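Local atomic coordinates of Two-component insecticidal protein 16 kDa unit (Alcaligenes faecalis, PDB entry 5V3S), a protein that probably acts as the aegerolysin-type component of a binary insecticidal toxin that kills corn rootworm. Residues 113-116 with 117-120. Sequence-based numbering, arbitrary orientation.
Sequences LTVK and DKEN
Lys118 reaches back to the peptide carbonyl of Val115, while Asp117, next in the chain after Lys116, turns its carboxylate to the chain that follows. The carboxylate is the main flat group here. Asn120 N meets OD1 of Asp117 from above the carboxylate plane, 61° out of it. This is an Asx motif, with the backbone N three residues on as donor. Glu119 N adds a weak bond to the same OD1. At the edge, OD2 of Asp117 uses its syn lone pair to accept from ND2 of Asn120 at 2.8 Å. That bond is nearly straight and lies almost in the Asn120 amide plane. Together these bonds should fix the rotation of the carboxylate. CG of Asp117 stands anti to its own N, chi1 -175°, beside the carbonyl carbon, which turns the carboxylate toward the chain ahead.

The join to the strand end is looser. NZ of Lys118 gives a weak hydrogen bond to O of Val115 at 3.2 Å. The Lys118 chain is extended until its last torsion, where a bend at chi4, 77°, swings NZ toward that oxygen. Nearer the backbone, CG of Lys118 rests on CG1 of Val115 at 3.8 Å. Asp117 N is buried by this contact and has no partner in the model.

The turn is a surface feature of the aegerolysin fold. It leads out of edge strand 110-115 of one sheet and into edge strand 121-126 of the other. Lys145 NZ bonds to the Glu119 carbonyl, and more weakly to that of Lys118. The Val115 side chain also touches Val123 on strand 121-126, while Lys116 pairs through its backbone with Val96 on strand 94-103.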
loop_
_atom_site.group_PDB
_atom_site.type_symbol
_atom_site.label_atom_id
_atom_site.label_comp_id
_atom_site.label_asym_id
_atom_site.label_seq_id
_atom_site.Cartn_x
_atom_site.Cartn_y
_atom_site.Cartn_z
ATOM N N LEU A 113 0.476 -3.239 9.343
ATOM C CA LEU A 113 -0.822 -3.627 8.691
ATOM C C LEU A 113 -1.796 -4.004 9.752
ATOM O O LEU A 113 -1.589 -4.967 10.499
ATOM C CB LEU A 113 -0.627 -4.812 7.782
ATOM C CG LEU A 113 -1.938 -5.434 7.303
ATOM C CD1 LEU A 113 -2.538 -4.506 6.233
ATOM C CD2 LEU A 113 -1.690 -6.779 6.759
ATOM N N THR A 114 -2.838 -3.205 9.885
ATOM C CA THR A 114 -3.876 -3.380 10.837
ATOM C C THR A 114 -5.102 -3.979 10.145
ATOM O O THR A 114 -5.808 -3.253 9.429
ATOM C CB THR A 114 -4.251 -1.999 11.479
ATOM O OG1 THR A 114 -3.064 -1.277 11.964
ATOM C CG2 THR A 114 -5.212 -2.161 12.660
ATOM N N VAL A 115 -5.429 -5.255 10.446
ATOM C CA VAL A 115 -6.602 -5.845 9.823
ATOM C C VAL A 115 -7.777 -5.599 10.738
ATOM O O VAL A 115 -7.753 -5.924 11.965
ATOM C CB VAL A 115 -6.426 -7.363 9.561
ATOM C CG1 VAL A 115 -7.735 -7.955 8.968
ATOM C CG2 VAL A 115 -5.229 -7.594 8.692
ATOM N N LYS A 116 -8.829 -5.072 10.164
ATOM C CA LYS A 116 -9.958 -4.590 10.972
ATOM C C LYS A 116 -11.105 -5.599 11.035
ATOM O O LYS A 116 -11.924 -5.538 11.941
ATOM C CB LYS A 116 -10.431 -3.216 10.450
ATOM C CG LYS A 116 -9.328 -2.154 10.685
ATOM C CD LYS A 116 -9.257 -1.867 12.174
ATOM C CE LYS A 116 -10.259 -0.831 12.623
ATOM N NZ LYS A 116 -10.044 -0.439 14.069
ATOM N N ASP A 117 -11.182 -6.498 10.061
ATOM C CA ASP A 117 -12.207 -7.545 10.147
ATOM C C ASP A 117 -11.593 -8.852 9.757
ATOM O O ASP A 117 -11.675 -9.255 8.593
ATOM C CB ASP A 117 -13.391 -7.208 9.250
ATOM C CG ASP A 117 -14.530 -8.215 9.392
ATOM O OD1 ASP A 117 -14.373 -9.228 10.121
ATOM O OD2 ASP A 117 -15.579 -7.941 8.825
ATOM N N LYS A 118 -11.000 -9.532 10.728
ATOM C CA LYS A 118 -10.380 -10.828 10.488
ATOM C C LYS A 118 -11.398 -11.944 10.268
ATOM O O LYS A 118 -11.081 -12.943 9.644
ATOM C CB LYS A 118 -9.552 -11.243 11.667
ATOM C CG LYS A 118 -8.254 -10.461 11.776
ATOM C CD LYS A 118 -7.594 -10.723 13.135
ATOM C CE LYS A 118 -6.354 -9.822 13.303
ATOM N NZ LYS A 118 -6.773 -8.472 13.625
ATOM N N GLU A 119 -12.607 -11.726 10.782
ATOM C CA GLU A 119 -13.657 -12.723 10.751
ATOM C C GLU A 119 -14.137 -12.920 9.327
ATOM O O GLU A 119 -14.339 -14.044 8.937
ATOM C CB GLU A 119 -14.851 -12.307 11.628
ATOM C CG GLU A 119 -14.659 -12.518 13.128
ATOM C CD GLU A 119 -15.985 -12.800 13.865
ATOM O OE1 GLU A 119 -17.058 -12.985 13.216
ATOM O OE2 GLU A 119 -15.961 -12.874 15.110
ATOM N N ASN A 120 -14.275 -11.855 8.555
ATOM C CA ASN A 120 -14.925 -11.911 7.217
ATOM C C ASN A 120 -13.924 -11.909 6.035
ATOM O O ASN A 120 -14.289 -12.206 4.948
ATOM C CB ASN A 120 -15.930 -10.774 7.138
ATOM C CG ASN A 120 -17.109 -11.006 8.077
ATOM O OD1 ASN A 120 -17.721 -12.080 8.036
ATOM N ND2 ASN A 120 -17.428 -10.023 8.910
#